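PDB 4GUZ: probable arylamine n-acetyl transferase from Mycobacterium abscessus, which probably transfers an acetyl group from acetyl-coenzyme A to arylamine substrates. Local coordinates for residues H42-W48 with H82-F86. Residues are numbered along the deposited sequence; the frame is centred on the assembly and turned at random.
Sequences HVLNIKW and HVALF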
ATOM      1  N   HIS A  42       7.751  -7.327  -2.302  1.00 15.48           N
ATOM      2  CA  HIS A  42       6.638  -6.542  -2.869  1.00 15.93           C
ATOM      3  C   HIS A  42       6.753  -5.085  -2.416  1.00 17.97           C
ATOM      4  O   HIS A  42       6.771  -4.170  -3.257  1.00 16.90           O
ATOM      5  CB  HIS A  42       5.251  -7.140  -2.494  1.00 15.68           C
ATOM      6  CG  HIS A  42       4.081  -6.323  -2.969  1.00 17.64           C
ATOM      7  ND1 HIS A  42       3.278  -6.749  -4.005  1.00 18.80           N
ATOM      8  CD2 HIS A  42       3.656  -5.099  -2.560  1.00 18.20           C
ATOM      9  CE1 HIS A  42       2.404  -5.776  -4.205  1.00 18.29           C
ATOM     10  NE2 HIS A  42       2.596  -4.762  -3.357  1.00 18.55           N
ATOM     11  N   VAL A  43       6.866  -4.883  -1.097  1.00 14.10           N
ATOM     12  CA  VAL A  43       6.925  -3.549  -0.491  1.00 14.04           C
ATOM     13  C   VAL A  43       8.153  -2.777  -1.022  1.00 18.24           C
ATOM     14  O   VAL A  43       8.010  -1.628  -1.412  1.00 17.52           O
ATOM     15  CB  VAL A  43       6.878  -3.620   1.058  1.00 16.33           C
ATOM     16  CG1 VAL A  43       7.097  -2.250   1.681  1.00 17.29           C
ATOM     17  CG2 VAL A  43       5.555  -4.207   1.529  1.00 15.97           C
ATOM     18  N   LEU A  44       9.302  -3.443  -1.149  1.00 17.27           N
ATOM     19  CA  LEU A  44      10.514  -2.785  -1.628  1.00 17.63           C
ATOM     20  C   LEU A  44      10.521  -2.454  -3.139  1.00 22.19           C
ATOM     21  O   LEU A  44      11.088  -1.429  -3.516  1.00 21.47           O
ATOM     22  CB  LEU A  44      11.747  -3.645  -1.305  1.00 17.78           C
ATOM     23  CG  LEU A  44      12.209  -3.626   0.153  1.00 24.16           C
ATOM     24  CD1 LEU A  44      13.322  -4.641   0.385  1.00 24.90           C
ATOM     25  CD2 LEU A  44      12.631  -2.218   0.596  1.00 27.06           C
ATOM     26  N   ASN A  45       9.885  -3.278  -3.987  1.00 19.44           N
ATOM     27  CA  ASN A  45       9.992  -3.087  -5.439  1.00 18.63           C
ATOM     28  C   ASN A  45       8.728  -2.560  -6.151  1.00 21.28           C
ATOM     29  O   ASN A  45       8.861  -1.829  -7.136  1.00 19.55           O
ATOM     30  CB  ASN A  45      10.409  -4.404  -6.077  1.00 18.47           C
ATOM     31  CG  ASN A  45      11.774  -4.856  -5.608  1.00 34.58           C
ATOM     32  OD1 ASN A  45      12.800  -4.309  -6.010  1.00 31.04           O
ATOM     33  ND2 ASN A  45      11.815  -5.848  -4.738  1.00 19.74           N
ATOM     34  N   ILE A  46       7.518  -2.922  -5.696  1.00 17.87           N
ATOM     35  CA  ILE A  46       6.310  -2.404  -6.369  1.00 15.76           C
ATOM     36  C   ILE A  46       6.171  -0.949  -5.971  1.00 18.98           C
ATOM     37  O   ILE A  46       6.162  -0.635  -4.786  1.00 18.83           O
ATOM     38  CB  ILE A  46       5.029  -3.226  -6.061  1.00 17.81           C
ATOM     39  CG1 ILE A  46       5.237  -4.763  -6.283  1.00 18.27           C
ATOM     40  CG2 ILE A  46       3.828  -2.678  -6.842  1.00 17.65           C
ATOM     41  CD1 ILE A  46       5.341  -5.249  -7.754  1.00 21.80           C
ATOM     42  N   LYS A  47       6.076  -0.061  -6.970  1.00 16.42           N
ATOM     43  CA  LYS A  47       6.068   1.374  -6.730  1.00 15.45           C
ATOM     44  C   LYS A  47       4.735   1.834  -6.195  1.00 18.40           C
ATOM     45  O   LYS A  47       3.721   1.156  -6.402  1.00 18.61           O
ATOM     46  CB  LYS A  47       6.493   2.126  -7.994  1.00 17.45           C
ATOM     47  CG  LYS A  47       7.986   1.999  -8.284  1.00 27.72           C
ATOM     48  CD  LYS A  47       8.304   2.208  -9.757  1.00 30.68           C
ATOM     49  CE  LYS A  47       9.771   2.043 -10.088  1.00 44.06           C
ATOM     50  NZ  LYS A  47      10.283   0.672  -9.817  1.00 58.85           N
ATOM     51  N   TRP A  48       4.732   2.959  -5.465  1.00 15.35           N
ATOM     52  CA  TRP A  48       3.509   3.465  -4.839  1.00 13.91           C
ATOM     53  C   TRP A  48       3.239   4.883  -5.288  1.00 17.73           C
ATOM     54  O   TRP A  48       4.063   5.763  -5.083  1.00 16.08           O
ATOM     55  CB  TRP A  48       3.579   3.378  -3.305  1.00 12.53           C
ATOM     56  CG  TRP A  48       2.221   3.399  -2.640  1.00 13.69           C
ATOM     57  CD1 TRP A  48       1.554   2.330  -2.126  1.00 16.07           C
ATOM     58  CD2 TRP A  48       1.335   4.531  -2.504  1.00 13.71           C
ATOM     59  NE1 TRP A  48       0.349   2.732  -1.597  1.00 15.36           N
ATOM     60  CE2 TRP A  48       0.160   4.067  -1.872  1.00 16.68           C
ATOM     61  CE3 TRP A  48       1.421   5.896  -2.846  1.00 15.27           C
ATOM     62  CZ2 TRP A  48      -0.906   4.916  -1.557  1.00 16.66           C
ATOM     63  CZ3 TRP A  48       0.344   6.728  -2.572  1.00 16.51           C
ATOM     64  CH2 TRP A  48      -0.794   6.243  -1.915  1.00 17.20           C
ATOM     65  N   HIS A  82      -2.062  -2.627  -5.365  1.00 16.50           N
ATOM     66  CA  HIS A  82      -1.144  -3.467  -4.595  1.00 15.76           C
ATOM     67  C   HIS A  82      -1.877  -4.702  -4.038  1.00 18.63           C
ATOM     68  O   HIS A  82      -1.360  -5.816  -4.145  1.00 19.25           O
ATOM     69  CB  HIS A  82      -0.539  -2.650  -3.429  1.00 15.63           C
ATOM     70  CG  HIS A  82       0.593  -1.765  -3.829  1.00 18.68           C
ATOM     71  ND1 HIS A  82       1.897  -2.146  -3.640  1.00 20.40           N
ATOM     72  CD2 HIS A  82       0.573  -0.551  -4.430  1.00 20.43           C
ATOM     73  CE1 HIS A  82       2.637  -1.146  -4.104  1.00 19.57           C
ATOM     74  NE2 HIS A  82       1.881  -0.163  -4.590  1.00 19.87           N
ATOM     75  N   VAL A  83      -3.063  -4.509  -3.419  1.00 17.61           N
ATOM     76  CA  VAL A  83      -3.838  -5.631  -2.835  1.00 18.68           C
ATOM     77  C   VAL A  83      -4.334  -6.581  -3.963  1.00 23.53           C
ATOM     78  O   VAL A  83      -4.260  -7.800  -3.786  1.00 22.71           O
ATOM     79  CB  VAL A  83      -4.972  -5.152  -1.893  1.00 22.91           C
ATOM     80  CG1 VAL A  83      -6.013  -6.245  -1.643  1.00 23.00           C
ATOM     81  CG2 VAL A  83      -4.389  -4.685  -0.568  1.00 22.39           C
ATOM     82  N   ALA A  84      -4.757  -6.044  -5.132  1.00 21.83           N
ATOM     83  CA  ALA A  84      -5.181  -6.903  -6.256  1.00 21.14           C
ATOM     84  C   ALA A  84      -4.025  -7.828  -6.659  1.00 23.85           C
ATOM     85  O   ALA A  84      -4.211  -9.038  -6.740  1.00 21.44           O
ATOM     86  CB  ALA A  84      -5.630  -6.053  -7.450  1.00 21.75           C
ATOM     87  N   LEU A  85      -2.809  -7.267  -6.809  1.00 19.90           N
ATOM     88  CA  LEU A  85      -1.637  -8.018  -7.196  1.00 20.56           C
ATOM     89  C   LEU A  85      -1.215  -9.003  -6.133  1.00 21.75           C
ATOM     90  O   LEU A  85      -0.951 -10.158  -6.452  1.00 21.07           O
ATOM     91  CB  LEU A  85      -0.478  -7.059  -7.517  1.00 21.02           C
ATOM     92  CG  LEU A  85       0.590  -7.555  -8.484  1.00 27.17           C
ATOM     93  CD1 LEU A  85      -0.002  -7.830  -9.871  1.00 27.98           C
ATOM     94  CD2 LEU A  85       1.669  -6.496  -8.651  1.00 26.09           C
ATOM     95  N   PHE A  86      -1.168  -8.569  -4.867  1.00 16.88           N
ATOM     96  CA  PHE A  86      -0.708  -9.444  -3.798  1.00 16.06           C
ATOM     97  C   PHE A  86      -1.706 -10.546  -3.546  1.00 20.52           C
ATOM     98  O   PHE A  86      -1.286 -11.690  -3.361  1.00 20.99           O
ATOM     99  CB  PHE A  86      -0.404  -8.655  -2.520  1.00 16.70           C
ATOM    100  CG  PHE A  86       0.556  -9.345  -1.573  1.00 17.14           C
ATOM    101  CD1 PHE A  86       1.920  -9.369  -1.835  1.00 20.09           C
ATOM    102  CD2 PHE A  86       0.104  -9.891  -0.372  1.00 18.65           C
ATOM    103  CE1 PHE A  86       2.807 -10.014  -0.961  1.00 21.52           C
ATOM    104  CE2 PHE A  86       0.993 -10.526   0.509  1.00 20.79           C
ATOM    105  CZ  PHE A  86       2.343 -10.563   0.216  1.00 19.43           C
TER
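The last turn of helix 32-45 and the extended chain after it run past a turn of helix 79-92, with the CA atoms of Ile46 and His82 7.7 Å apart and those of His42 and Phe86 8.0 Å apart. His82 bridges the gap with both ring nitrogens. Its ND1 lies 2.7 Å from His42 NE2, near both ring planes, in a hydrogen bond that either imidazole may donate; neither ring lies over the other, their planes 66° apart. Its NE2 donates to Lys47 O at 2.9 Å, a bent bond that reaches the oxygen from above the carbonyl plane. Gripped at two points, the His82 ring has little freedom to rotate. His42 reaches it because its CG lies anti to the backbone N (chi1 176°), carrying the imidazole toward the neighbouring helix. Ile46 CG1 lies over the centre of one His42 face, while Phe86 turns its edge toward the face of the His42 ring in a T-shaped pair (planes at 81°). Ile46 also presses CG2 against His82 CE1 at 3.4 Å, and its CD1 meets Leu85 CD2 at 4.0 Å. Trp48 brings CD1 to 3.5 Å from His82 NE2, its five-membered ring roughly parallel to the imidazole but so offset that they hardly overlap, completing a buried aromatic cluster. The Trp48 side chain lies near, without touching, Cys79, His116 and Asp131, whose geometry is consistent with the Cys-His-Asp triad of the arylamine N-acetyltransferase fold. Tyr18 of helix 15-21 hydrogen-bonds His42 ND1, and Trp48 NE1 hydrogen-bonds to Gly133 O. Helix 63-72 packs on Ile46 and Leu85, and Trp48 rests against strand 221-226.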